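Local coordinates for protein exoribonuclease II, mitochondrial (Candida glabrata, PDB 6F3H) that probably degrades RNA from its 3' end as the RNase II-family exoribonuclease of the mitochondrial RNA degradosome, binding magnesium at its active site, at residues N229-V234 against V246-L251; G305-N310 against G356-N361; S422-H427 against F495-K500; G503-D508 against H553-K558; K627-Y632 against F723-L728. The protein carries 1 engineered substitution. All blocks are in the same frame, centred on the assembly; numbering follows the deposited sequence.

Contact 1: residues N229-V234 against V246-L251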
# COMPACT_ATOMS: atom_id res chain seq x y z
N ASN A 229 3.29 -0.33 -24.60
CA ASN A 229 2.25 0.38 -23.88
C ASN A 229 0.96 -0.42 -23.88
O ASN A 229 -0.14 0.11 -24.02
CB ASN A 229 2.03 1.78 -24.43
CG ASN A 229 3.30 2.59 -24.42
OD1 ASN A 229 3.84 2.95 -25.47
ND2 ASN A 229 3.79 2.87 -23.20
N LEU A 230 1.12 -1.72 -23.71
CA LEU A 230 -0.03 -2.61 -23.63
C LEU A 230 -0.37 -2.99 -22.20
O LEU A 230 -1.53 -3.31 -21.91
CB LEU A 230 0.25 -3.87 -24.45
CG LEU A 230 0.53 -3.70 -25.93
CD1 LEU A 230 1.00 -5.03 -26.48
CD2 LEU A 230 -0.74 -3.22 -26.62
N TRP A 231 0.61 -2.95 -21.30
CA TRP A 231 0.42 -3.28 -19.90
C TRP A 231 1.16 -2.23 -19.08
O TRP A 231 2.15 -1.65 -19.52
CB TRP A 231 0.96 -4.68 -19.59
CG TRP A 231 0.58 -5.71 -20.63
CD1 TRP A 231 1.24 -5.98 -21.78
CD2 TRP A 231 -0.54 -6.60 -20.60
NE1 TRP A 231 0.60 -6.97 -22.49
CE2 TRP A 231 -0.51 -7.36 -21.79
CE3 TRP A 231 -1.59 -6.81 -19.69
CZ2 TRP A 231 -1.46 -8.33 -22.09
CZ3 TRP A 231 -2.53 -7.76 -19.99
CH2 TRP A 231 -2.46 -8.51 -21.18
N GLY A 232 0.68 -2.01 -17.87
CA GLY A 232 1.34 -1.11 -16.96
C GLY A 232 2.42 -1.85 -16.20
O GLY A 232 2.85 -2.93 -16.57
N SER A 233 2.90 -1.21 -15.14
CA SER A 233 3.89 -1.85 -14.30
C SER A 233 3.28 -3.03 -13.57
O SER A 233 2.10 -3.04 -13.19
CB SER A 233 4.47 -0.88 -13.28
OG SER A 233 5.00 0.26 -13.90
N VAL A 234 4.14 -4.00 -13.34
CA VAL A 234 3.85 -5.15 -12.51
C VAL A 234 4.24 -4.80 -11.08
O VAL A 234 5.41 -4.50 -10.80
CB VAL A 234 4.63 -6.37 -13.01
CG1 VAL A 234 4.56 -7.49 -12.01
CG2 VAL A 234 4.11 -6.79 -14.36
N VAL A 246 -1.31 -6.02 -12.51
CA VAL A 246 -0.75 -5.24 -13.61
C VAL A 246 -1.88 -4.55 -14.35
O VAL A 246 -2.95 -5.12 -14.57
CB VAL A 246 0.07 -6.13 -14.55
CG1 VAL A 246 -0.80 -7.24 -15.12
CG2 VAL A 246 0.72 -5.32 -15.65
N ALA A 247 -1.64 -3.32 -14.76
CA ALA A 247 -2.63 -2.60 -15.53
C ALA A 247 -2.69 -3.14 -16.95
O ALA A 247 -1.68 -3.56 -17.52
CB ALA A 247 -2.29 -1.10 -15.55
N VAL A 248 -3.89 -3.14 -17.52
CA VAL A 248 -4.10 -3.45 -18.93
C VAL A 248 -4.46 -2.14 -19.62
O VAL A 248 -5.60 -1.68 -19.53
CB VAL A 248 -5.20 -4.50 -19.11
CG1 VAL A 248 -5.31 -4.91 -20.55
CG2 VAL A 248 -4.94 -5.66 -18.20
N LEU A 249 -3.52 -1.55 -20.31
CA LEU A 249 -3.71 -0.24 -20.91
C LEU A 249 -4.50 -0.34 -22.21
O LEU A 249 -4.32 -1.30 -22.97
CB LEU A 249 -2.37 0.42 -21.17
CG LEU A 249 -1.43 0.33 -19.97
CD1 LEU A 249 -0.11 0.94 -20.30
CD2 LEU A 249 -2.03 1.02 -18.80
N PRO A 250 -5.37 0.63 -22.49
CA PRO A 250 -6.23 0.53 -23.68
C PRO A 250 -5.45 0.60 -24.99
O PRO A 250 -4.51 1.39 -25.16
CB PRO A 250 -7.18 1.72 -23.52
CG PRO A 250 -6.34 2.73 -22.80
CD PRO A 250 -5.46 1.96 -21.86
N LEU A 251 -5.86 -0.24 -25.93
CA LEU A 251 -5.19 -0.33 -27.20
C LEU A 251 -5.19 1.00 -27.92
O LEU A 251 -4.14 1.49 -28.35
CB LEU A 251 -5.87 -1.39 -28.05
CG LEU A 251 -5.02 -1.85 -29.22
CD1 LEU A 251 -3.74 -2.44 -28.68
CD2 LEU A 251 -5.78 -2.90 -29.99

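Contact 2: residues G305-N310 against G356-N361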
# COMPACT_ATOMS: atom_id res chain seq x y z
N GLY A 305 4.95 9.33 -14.38
CA GLY A 305 5.41 7.96 -14.24
C GLY A 305 4.66 6.93 -15.04
O GLY A 305 4.82 5.73 -14.78
N ASN A 306 3.84 7.35 -16.01
CA ASN A 306 3.04 6.42 -16.80
C ASN A 306 3.82 5.74 -17.92
O ASN A 306 3.48 4.62 -18.30
CB ASN A 306 1.87 7.15 -17.42
CG ASN A 306 0.86 7.58 -16.41
OD1 ASN A 306 0.60 6.88 -15.43
ND2 ASN A 306 0.29 8.74 -16.64
N ILE A 307 4.83 6.39 -18.48
CA ILE A 307 5.48 5.84 -19.67
C ILE A 307 6.96 5.74 -19.43
O ILE A 307 7.73 5.55 -20.38
CB ILE A 307 5.22 6.70 -20.91
CG1 ILE A 307 5.64 8.13 -20.62
CG2 ILE A 307 3.78 6.62 -21.34
CD1 ILE A 307 5.64 9.00 -21.80
N GLU A 308 7.38 5.88 -18.17
CA GLU A 308 8.80 5.86 -17.87
C GLU A 308 9.47 4.55 -18.29
O GLU A 308 10.70 4.46 -18.25
CB GLU A 308 9.02 6.17 -16.38
N GLU A 309 8.70 3.54 -18.73
CA GLU A 309 9.27 2.26 -19.13
C GLU A 309 9.33 2.04 -20.65
O GLU A 309 9.75 0.96 -21.08
CB GLU A 309 8.47 1.11 -18.49
N ASN A 310 8.92 3.01 -21.48
CA ASN A 310 8.99 2.88 -22.94
C ASN A 310 10.24 3.61 -23.42
O ASN A 310 10.33 4.84 -23.33
CB ASN A 310 7.73 3.42 -23.62
CG ASN A 310 7.78 3.25 -25.12
OD1 ASN A 310 8.66 3.77 -25.79
ND2 ASN A 310 6.78 2.57 -25.66
N GLY A 356 -1.23 12.59 -12.00
CA GLY A 356 -1.59 12.06 -13.29
C GLY A 356 -1.38 10.57 -13.46
O GLY A 356 -1.69 10.03 -14.52
N ASN A 357 -0.83 9.89 -12.46
CA ASN A 357 -0.42 8.52 -12.67
C ASN A 357 -1.64 7.61 -12.82
O ASN A 357 -2.61 7.71 -12.06
CB ASN A 357 0.48 8.09 -11.52
CG ASN A 357 1.07 6.75 -11.75
OD1 ASN A 357 0.33 5.78 -11.88
ND2 ASN A 357 2.39 6.66 -11.84
N TRP A 358 -1.57 6.69 -13.79
CA TRP A 358 -2.73 5.88 -14.14
C TRP A 358 -3.03 4.84 -13.08
O TRP A 358 -4.19 4.48 -12.88
CB TRP A 358 -2.51 5.18 -15.48
CG TRP A 358 -2.38 6.12 -16.65
CD1 TRP A 358 -2.94 7.35 -16.77
CD2 TRP A 358 -1.66 5.90 -17.87
NE1 TRP A 358 -2.61 7.92 -17.98
CE2 TRP A 358 -1.82 7.04 -18.67
CE3 TRP A 358 -0.88 4.84 -18.36
CZ2 TRP A 358 -1.23 7.16 -19.94
CZ3 TRP A 358 -0.29 4.97 -19.61
CH2 TRP A 358 -0.48 6.11 -20.39
N ASP A 359 -2.00 4.37 -12.40
CA ASP A 359 -2.17 3.33 -11.40
C ASP A 359 -2.66 3.92 -10.08
O ASP A 359 -3.52 3.33 -9.42
CB ASP A 359 -0.83 2.60 -11.25
CG ASP A 359 -0.43 1.88 -12.54
OD1 ASP A 359 -1.31 1.62 -13.40
OD2 ASP A 359 0.78 1.64 -12.73
N LEU A 360 -2.16 5.10 -9.72
CA LEU A 360 -2.76 5.86 -8.64
C LEU A 360 -4.24 6.02 -8.88
O LEU A 360 -5.06 5.87 -7.97
CB LEU A 360 -2.10 7.22 -8.55
CG LEU A 360 -2.62 8.09 -7.43
CD1 LEU A 360 -2.45 7.35 -6.13
CD2 LEU A 360 -1.86 9.40 -7.43
N ASN A 361 -4.61 6.25 -10.14
CA ASN A 361 -5.98 6.08 -10.59
C ASN A 361 -6.96 7.03 -9.90
O ASN A 361 -8.06 6.65 -9.50
CB ASN A 361 -6.41 4.63 -10.38
CG ASN A 361 -7.65 4.29 -11.12
OD1 ASN A 361 -8.16 5.10 -11.91
ND2 ASN A 361 -8.19 3.11 -10.86

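Contact 3: residues S422-H427 against F495-K500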
# COMPACT_ATOMS: atom_id res chain seq x y z
N SER A 422 -14.89 -2.90 34.62
CA SER A 422 -15.45 -1.89 33.73
C SER A 422 -15.99 -2.58 32.49
O SER A 422 -15.45 -3.59 32.03
CB SER A 422 -14.40 -0.86 33.29
OG SER A 422 -13.47 -0.56 34.32
N ARG A 423 -17.06 -2.03 31.92
CA ARG A 423 -17.59 -2.55 30.68
C ARG A 423 -17.34 -1.55 29.57
O ARG A 423 -17.54 -0.34 29.75
CB ARG A 423 -19.08 -2.85 30.74
CG ARG A 423 -19.62 -3.23 29.37
CD ARG A 423 -21.09 -3.59 29.36
NE ARG A 423 -21.46 -4.43 30.48
CZ ARG A 423 -22.46 -4.15 31.31
NH1 ARG A 423 -23.19 -3.06 31.13
NH2 ARG A 423 -22.74 -4.97 32.31
N ILE A 424 -16.90 -2.06 28.43
CA ILE A 424 -16.46 -1.25 27.31
C ILE A 424 -17.30 -1.52 26.08
O ILE A 424 -17.62 -2.67 25.77
CB ILE A 424 -14.99 -1.50 27.02
CG1 ILE A 424 -14.27 -1.53 28.36
CG2 ILE A 424 -14.51 -0.46 26.08
CD1 ILE A 424 -14.24 -0.18 29.04
N HIS A 425 -17.61 -0.45 25.37
CA HIS A 425 -18.39 -0.51 24.15
C HIS A 425 -17.65 0.24 23.07
O HIS A 425 -17.33 1.42 23.23
CB HIS A 425 -19.76 0.09 24.35
CG HIS A 425 -20.56 -0.61 25.38
ND1 HIS A 425 -21.35 -1.71 25.09
CD2 HIS A 425 -20.71 -0.38 26.71
CE1 HIS A 425 -21.95 -2.11 26.20
NE2 HIS A 425 -21.58 -1.32 27.19
N ILE A 426 -17.42 -0.44 21.96
CA ILE A 426 -16.75 0.12 20.81
C ILE A 426 -17.77 0.17 19.71
O ILE A 426 -18.21 -0.87 19.21
CB ILE A 426 -15.54 -0.70 20.40
CG1 ILE A 426 -14.82 -1.12 21.66
CG2 ILE A 426 -14.65 0.11 19.50
CD1 ILE A 426 -14.25 0.07 22.39
N HIS A 427 -18.15 1.37 19.34
CA HIS A 427 -19.19 1.56 18.36
C HIS A 427 -18.54 1.94 17.06
O HIS A 427 -17.88 2.97 16.96
CB HIS A 427 -20.18 2.63 18.79
CG HIS A 427 -20.54 2.52 20.22
ND1 HIS A 427 -21.33 1.50 20.70
CD2 HIS A 427 -20.25 3.31 21.28
CE1 HIS A 427 -21.47 1.65 22.01
NE2 HIS A 427 -20.83 2.75 22.38
N PHE A 495 -17.65 -5.65 25.95
CA PHE A 495 -16.97 -6.64 26.79
C PHE A 495 -16.48 -5.95 28.05
O PHE A 495 -16.45 -4.72 28.15
CB PHE A 495 -15.81 -7.27 26.06
CG PHE A 495 -14.92 -6.27 25.48
CD1 PHE A 495 -15.16 -5.77 24.21
CD2 PHE A 495 -13.88 -5.75 26.23
CE1 PHE A 495 -14.33 -4.80 23.66
CE2 PHE A 495 -13.06 -4.78 25.70
CZ PHE A 495 -13.27 -4.30 24.41
N GLU A 496 -16.05 -6.77 29.00
CA GLU A 496 -15.66 -6.27 30.31
C GLU A 496 -14.24 -6.65 30.65
O GLU A 496 -13.77 -7.75 30.34
CB GLU A 496 -16.58 -6.77 31.38
CG GLU A 496 -17.90 -6.08 31.32
CD GLU A 496 -19.00 -6.89 31.95
OE1 GLU A 496 -18.66 -7.75 32.80
OE2 GLU A 496 -20.18 -6.68 31.62
N LEU A 497 -13.59 -5.70 31.30
CA LEU A 497 -12.24 -5.83 31.78
C LEU A 497 -12.23 -5.71 33.28
O LEU A 497 -12.95 -4.88 33.85
CB LEU A 497 -11.35 -4.77 31.20
CG LEU A 497 -11.29 -4.89 29.70
CD1 LEU A 497 -11.59 -3.56 29.11
CD2 LEU A 497 -9.89 -5.29 29.41
N VAL A 498 -11.40 -6.53 33.89
CA VAL A 498 -11.26 -6.58 35.33
C VAL A 498 -9.84 -6.18 35.70
O VAL A 498 -8.88 -6.64 35.07
CB VAL A 498 -11.60 -7.99 35.84
CG1 VAL A 498 -12.91 -8.38 35.23
CG2 VAL A 498 -10.57 -8.98 35.37
N ASN A 499 -9.70 -5.27 36.65
CA ASN A 499 -8.38 -4.99 37.19
C ASN A 499 -7.94 -6.19 38.01
O ASN A 499 -8.73 -6.76 38.76
CB ASN A 499 -8.37 -3.71 38.03
CG ASN A 499 -8.90 -2.52 37.28
OD1 ASN A 499 -9.66 -2.66 36.32
ND2 ASN A 499 -8.51 -1.32 37.71
N LYS A 500 -6.68 -6.60 37.82
CA LYS A 500 -6.14 -7.78 38.49
C LYS A 500 -5.26 -7.39 39.68
O LYS A 500 -4.79 -6.26 39.80
CB LYS A 500 -5.36 -8.65 37.49

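Contact 4: residues G503-D508 against H553-K558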
# COMPACT_ATOMS: atom_id res chain seq x y z
N GLY A 503 -1.76 -5.79 39.84
CA GLY A 503 -1.84 -4.53 39.13
C GLY A 503 -2.22 -4.69 37.68
O GLY A 503 -2.59 -3.70 37.03
N GLY A 504 -2.14 -5.91 37.15
CA GLY A 504 -2.48 -6.22 35.78
C GLY A 504 -3.98 -6.14 35.52
O GLY A 504 -4.79 -5.72 36.34
N LEU A 505 -4.33 -6.54 34.30
CA LEU A 505 -5.70 -6.47 33.82
C LEU A 505 -6.07 -7.74 33.07
O LEU A 505 -5.24 -8.38 32.43
CB LEU A 505 -5.86 -5.23 32.93
CG LEU A 505 -7.06 -4.98 32.04
CD1 LEU A 505 -8.19 -4.45 32.85
CD2 LEU A 505 -6.64 -3.96 31.05
N HIS A 506 -7.34 -8.10 33.16
CA HIS A 506 -7.84 -9.30 32.51
C HIS A 506 -9.12 -9.00 31.74
O HIS A 506 -9.97 -8.23 32.18
CB HIS A 506 -8.10 -10.43 33.50
CG HIS A 506 -8.72 -11.64 32.87
ND1 HIS A 506 -7.98 -12.74 32.48
CD2 HIS A 506 -10.00 -11.92 32.55
CE1 HIS A 506 -8.79 -13.64 31.95
NE2 HIS A 506 -10.02 -13.17 31.98
N VAL A 507 -9.24 -9.66 30.61
CA VAL A 507 -10.32 -9.46 29.67
C VAL A 507 -11.23 -10.68 29.70
O VAL A 507 -10.79 -11.81 29.41
CB VAL A 507 -9.76 -9.21 28.26
CG1 VAL A 507 -8.67 -10.26 27.95
CG2 VAL A 507 -10.86 -9.23 27.23
N ASP A 508 -12.50 -10.47 29.99
CA ASP A 508 -13.42 -11.60 30.04
C ASP A 508 -14.00 -11.81 28.65
O ASP A 508 -14.92 -11.10 28.25
CB ASP A 508 -14.52 -11.38 31.07
CG ASP A 508 -15.30 -12.66 31.35
OD1 ASP A 508 -14.73 -13.77 31.18
OD2 ASP A 508 -16.49 -12.58 31.73
N HIS A 553 -7.93 5.86 29.83
CA HIS A 553 -6.49 6.00 29.64
C HIS A 553 -5.72 5.06 30.56
O HIS A 553 -4.74 4.44 30.14
CB HIS A 553 -6.08 7.45 29.87
CG HIS A 553 -4.60 7.66 29.88
ND1 HIS A 553 -3.89 7.84 31.05
CD2 HIS A 553 -3.70 7.71 28.87
CE1 HIS A 553 -2.61 8.01 30.75
NE2 HIS A 553 -2.47 7.92 29.44
N THR A 554 -6.15 4.94 31.81
CA THR A 554 -5.44 4.05 32.72
C THR A 554 -5.61 2.59 32.31
O THR A 554 -4.71 1.77 32.53
CB THR A 554 -5.93 4.29 34.14
OG1 THR A 554 -7.35 4.30 34.11
CG2 THR A 554 -5.44 5.67 34.63
N LEU A 555 -6.74 2.26 31.67
CA LEU A 555 -6.94 0.90 31.17
C LEU A 555 -6.01 0.59 30.02
O LEU A 555 -5.41 -0.49 29.96
CB LEU A 555 -8.39 0.71 30.76
CG LEU A 555 -9.38 0.57 31.91
CD1 LEU A 555 -10.80 0.74 31.44
CD2 LEU A 555 -9.18 -0.81 32.49
N ALA A 556 -5.86 1.53 29.08
CA ALA A 556 -4.97 1.30 27.95
C ALA A 556 -3.55 1.06 28.42
O ALA A 556 -2.89 0.13 27.95
CB ALA A 556 -5.01 2.48 26.99
N THR A 557 -3.09 1.84 29.39
CA THR A 557 -1.71 1.68 29.84
C THR A 557 -1.46 0.24 30.25
O THR A 557 -0.44 -0.35 29.88
CB THR A 557 -1.44 2.64 31.00
OG1 THR A 557 -1.54 3.99 30.53
CG2 THR A 557 -0.05 2.43 31.58
N LYS A 558 -2.44 -0.39 30.90
CA LYS A 558 -2.23 -1.76 31.31
C LYS A 558 -2.39 -2.71 30.14
O LYS A 558 -1.76 -3.76 30.12
CB LYS A 558 -3.19 -2.11 32.43
CG LYS A 558 -3.13 -1.10 33.55
CD LYS A 558 -3.47 -1.72 34.87
CE LYS A 558 -4.96 -1.69 35.12
NZ LYS A 558 -5.36 -0.37 35.67

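Contact 5: residues K627-Y632 against F723-L728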
# COMPACT_ATOMS: atom_id res chain seq x y z
N LYS A 627 -16.35 -19.99 12.78
CA LYS A 627 -16.04 -20.49 11.44
C LYS A 627 -16.58 -19.52 10.38
O LYS A 627 -17.36 -19.89 9.50
CB LYS A 627 -16.59 -21.91 11.23
N ILE A 628 -16.18 -18.26 10.50
CA ILE A 628 -16.57 -17.20 9.58
C ILE A 628 -15.39 -16.85 8.68
O ILE A 628 -14.26 -16.72 9.17
CB ILE A 628 -17.09 -15.94 10.30
CG1 ILE A 628 -18.06 -16.30 11.41
CG2 ILE A 628 -17.83 -15.01 9.31
CD1 ILE A 628 -18.64 -15.09 12.12
N PRO A 629 -15.61 -16.77 7.37
CA PRO A 629 -14.58 -16.25 6.47
C PRO A 629 -14.36 -14.76 6.69
O PRO A 629 -15.30 -13.96 6.59
CB PRO A 629 -15.17 -16.52 5.08
CG PRO A 629 -16.19 -17.57 5.29
CD PRO A 629 -16.76 -17.32 6.64
N GLY A 630 -13.10 -14.39 6.93
CA GLY A 630 -12.76 -13.01 7.15
C GLY A 630 -11.41 -12.68 6.52
O GLY A 630 -10.61 -13.56 6.24
N VAL A 631 -11.18 -11.38 6.37
CA VAL A 631 -9.93 -10.85 5.86
C VAL A 631 -9.05 -10.47 7.04
O VAL A 631 -9.30 -9.47 7.71
CB VAL A 631 -10.17 -9.62 4.98
CG1 VAL A 631 -8.87 -9.19 4.36
CG2 VAL A 631 -11.24 -9.92 3.96
N TYR A 632 -7.98 -11.21 7.24
CA TYR A 632 -7.10 -10.95 8.36
C TYR A 632 -5.95 -10.09 7.89
O TYR A 632 -5.74 -9.90 6.70
CB TYR A 632 -6.58 -12.26 8.96
CG TYR A 632 -7.69 -13.21 9.36
CD1 TYR A 632 -8.45 -13.86 8.39
CD2 TYR A 632 -7.99 -13.45 10.70
CE1 TYR A 632 -9.48 -14.72 8.74
CE2 TYR A 632 -9.02 -14.31 11.07
CZ TYR A 632 -9.77 -14.94 10.08
OH TYR A 632 -10.81 -15.82 10.40
N PHE A 723 -20.19 -14.12 1.83
CA PHE A 723 -19.04 -14.60 1.09
C PHE A 723 -18.71 -16.00 1.53
O PHE A 723 -18.56 -16.24 2.73
CB PHE A 723 -17.81 -13.73 1.34
CG PHE A 723 -18.00 -12.29 1.01
CD1 PHE A 723 -18.49 -11.40 1.94
CD2 PHE A 723 -17.64 -11.80 -0.23
CE1 PHE A 723 -18.64 -10.05 1.64
CE2 PHE A 723 -17.79 -10.45 -0.54
CZ PHE A 723 -18.30 -9.58 0.40
N LYS A 724 -18.63 -16.92 0.58
CA LYS A 724 -17.94 -18.17 0.82
C LYS A 724 -16.43 -17.89 0.84
O LYS A 724 -15.98 -16.82 0.42
CB LYS A 724 -18.30 -19.22 -0.24
CG LYS A 724 -19.81 -19.39 -0.45
CD LYS A 724 -20.16 -20.72 -1.13
CE LYS A 724 -20.39 -21.85 -0.13
NZ LYS A 724 -19.11 -22.41 0.37
N GLN A 725 -15.65 -18.83 1.38
CA GLN A 725 -14.21 -18.62 1.54
C GLN A 725 -13.50 -18.38 0.20
O GLN A 725 -12.44 -17.74 0.16
CB GLN A 725 -13.57 -19.81 2.24
CG GLN A 725 -12.06 -19.69 2.40
CD GLN A 725 -11.65 -19.17 3.76
OE1 GLN A 725 -12.48 -18.68 4.52
NE2 GLN A 725 -10.37 -19.30 4.08
N GLU A 726 -14.01 -18.97 -0.88
CA GLU A 726 -13.38 -18.86 -2.19
C GLU A 726 -13.46 -17.45 -2.73
O GLU A 726 -12.45 -16.88 -3.15
CB GLU A 726 -14.02 -19.85 -3.14
CG GLU A 726 -14.56 -21.08 -2.42
CD GLU A 726 -13.56 -21.74 -1.46
OE1 GLU A 726 -12.41 -21.26 -1.28
OE2 GLU A 726 -13.95 -22.76 -0.86
N TYR A 727 -14.65 -16.85 -2.72
CA TYR A 727 -14.75 -15.47 -3.15
C TYR A 727 -13.78 -14.58 -2.39
O TYR A 727 -13.41 -13.51 -2.89
CB TYR A 727 -16.19 -14.97 -2.98
N LEU A 728 -13.31 -15.03 -1.23
CA LEU A 728 -12.45 -14.21 -0.39
C LEU A 728 -11.05 -14.06 -1.01
O LEU A 728 -10.54 -12.94 -1.15
CB LEU A 728 -12.39 -14.81 1.01
CG LEU A 728 -12.48 -13.82 2.17
CD1 LEU A 728 -13.69 -12.90 1.97
CD2 LEU A 728 -12.53 -14.58 3.49

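Contact 1: residues N229-V234 against V246-L251
Trp231 and Val248 lie side by side and point the same way, the indole's CZ3 resting 3.7 Å from Val248 CG2. The indole is brought there by a CG anti to the carbonyl carbon (chi1 -43°), which stands the ring up from the strand. Its CB also meets Val246 CG2 at 4.0 Å. Val246 sets that methyl anti to its own backbone N, where it touches Val234 CG2 as well, 3.9 Å away. Beta-branched valines suit this extended chain, since they fill the face next to the indole with little freedom to move.

On the backbone, Gly232 N donates to Ala247 O (2.8 Å), and Leu249 N donates more obliquely to Leu230 O (3.1 Å, 141° at the hydrogen). Gly232, with no side chain, lets the methyl of Ala247 lie beside its N and CA. Leu249 turns CD1 against Trp231 O at 3.5 Å, and beyond the hairpin's open end, where helix 251-281 starts, Leu230 CD2 and Leu251 CD1 meet.

The pair forms the hairpin of strands 231-237 and 242-248, extended by strand 166-169 beyond Val246 and Val248. Trp231 bonds through NE1 to Gln225 and meets His156 edge-to-face, so the hairpin packs against helices 123-159 and 212-226.

Contact 2: residues G305-N310 against G356-N361
The amide of Asn306 is stacked on the indole of Trp358: the two planes are 9° apart, and CG of the asparagine sits over the centre of the ring system, 3.3 Å above its plane. On the same face CB makes a CH-pi contact with the six-membered ring. Ile307 CG2 comes to the ring obliquely, 4.4 Å from Trp358 CH2.

Two loops meet here. One leaves helix 293-303 through a Schellman motif at Gly305, whose positive phi is readily adopted by glycine. The other is folded by an Asx turn at Asn357, whose OD1 takes the N-H of Asp359 in the carbonyl plane.

Asparagine is well chosen at 306, because one short, flat side chain offers an acceptor and a donor to the backbone of the opposite loop. Asn306 OD1 accepts from Trp358 N at 2.7 Å, and ND2 of the same amide donates to Gly356 O at 3.2 Å. Gly356 O lies near the amide plane of Asn306, whereas ND2 approaches it from above the carbonyl plane. The amide is thus clamped at both ends, fixing its rotation, and the stacked indole helps hold its orientation. A second, weak partner of ND2 is Asp301 of the preceding helix.

Asn357, with CG anti to its backbone N (chi1 -173°), carries its amide back toward Gly305. There ND2 finds its hydrogen-bond partner in Ala304 O, at the end of helix 293-303. Leu360 and Asn357 pack on Phe745 of helix 725-761. Asn306 ND2 and Trp358 NE1, both donors and not bonded to each other, lie 3.3 Å apart across the stack.

Contact 3: residues S422-H427 against F495-K500
Phe495 pairs with Ile424 in the antiparallel ladder: its O takes the N-H of Ile424 at 2.7 Å, and its N donates back to Ile424 O. With CG placed between backbone N and carbonyl carbon (chi1 51°), the ring swings toward the partner strand. Ile424 CB lies over one face, 4.0 Å from CE2, while CE1 of the phenylalanine reaches Ile426 CG1.

Glu496 is turned to the other face of the sheet, beside Arg423. There the arginine bends at chi3 and grips one oxygen side-on with two nitrogens: NE donates to Glu496 OE2 at 2.8 Å and NH2, from above the carboxylate plane, at 3.2 Å. Charged residues suit these partly exposed positions. Arg421 bridges OE1 and Glu415 takes NH1 of Arg423, making a chain of opposite charges that probably steadies both ions.

Leu497 returns to the face of Phe495 and Ile424, its CD1 3.4 Å from Ile424 CG1 where the side chains cross at about a right angle. Its backbone exchanges both bonds with Ser422, whose N is 2.9 Å from Leu497 O.

Strand 410-416, carrying the magnesium ligand Asp410, lies beyond strand 421-429, and strand 505-519 flanks 488-499. Helix 603-625 packs on Phe495 and Ile426.

Contact 4: residues G503-D508 against H553-K558
Gly503 meets Lys558 through its carbonyl group, the O lying beside the aliphatic part of the lysine, with CE 3.6 Å away. Its positive phi, 85°, is easily taken up by glycine, and it lets the chain turn before the strand begins.

Gly504 brings only its carbonyl O near the helix, 4.2 Å from Lys558 CE. Its N is held by Asp502 OD1, which helps fix the turn.

Leu505 opens the strand and supplies the apolar centre of the contact. Its CG is anti to the backbone N (chi1 167°), which drives the two methyls out toward the helix. CD1 touches Leu555 CD2 at 3.8 Å, CD2 lies 3.8 Å from the helix carbonyl Leu555 O, and CB meets Lys558 CB at 4.1 Å. Both side chains cross the leucine at about a right angle, so its branched end is set between positions 555 and 558, which are three residues apart, on neighbouring parts of one side of the helix. Lysine suits the boundary: its methylenes pack on Leu505 and the turn, and the chain bends twice, at chi3 and chi4, on its way to the amine.

His506 turns to the other side of the strand, and its backbone pairs with Val498. No hydrogen bond joins the two segments.

Beside Leu505, on the neighbouring strand 488-499, Leu497 packs against it, while Ala556 packs on helix 603-625. Helix 543-567 is thus packed on the hairpin of strands 488-499 and 505-519 through Leu505 and Leu555, a helix-on-sheet contact within the RNB domain.

Contact 5: residues K627-Y632 against F723-L728
A Schellman motif with Lys627 as its positive-phi residue ends helix 603-625, and Pro629 lies in the loop that follows, packed against the first turn of the long helix 725-761. There are no hydrogen bonds between the two segments, so the fit rests on shape and apolar cover.

The pyrrolidine ring is the hub. Its CB lies 3.6 Å from Leu728 CD2 and 3.5 Å from Gln725 OE1, while CG rests 3.7 Å from Phe723 O, in the residues just ahead of the helix. A rigid proline suits this place, because it offers a compact apolar surface and stiffens the chain between helix and strand. Gln725 comes across the proline obliquely: CG anti to the backbone N (chi1 178°) sends the chain out from the helix, and a bend at chi2 brings OE1 to the CA-CB edge of the proline.

Leu728, one turn on, extends the contact to Gly630 and Val631. CD2 lies 3.5 Å from Gly630 N, packing on the backbone of the loop, and the other branch, CD1, reaches Val631 CG2 at 4.3 Å.

Helix 703-716 completes the surroundings: Asn708 OD1 accepts from Val631 N, and Gln711 touches both Pro629 and Phe723. The outcome is a helix-to-strand connection of the RNB domain that starts from a Schellman motif and is seated through proline on the first turn of another helix.

Overall arrangement
Contacts 1 and 2 touch one another, Leu249 CD2 packing on Trp358 CE3, and lie across the chain's centre from contacts 3 and 4, about 50 Å away between centres. Contact 3 is buried in the RNB sheet and combines a full backbone ladder with an ion pair on its more open face; contact 4 shares that hairpin, whose strands 488-499 and 505-519 are neighbours, but joins it to a helix by apolar and methylene packing. Contact 1 is a more loosely bonded hairpin, whereas contact 2 relies on amide-to-backbone bonds between loops. Contact 5, partly buried, has like contact 4 no hydrogen bond between its segments; its helix 725-761 also reaches contact 2 through Phe745.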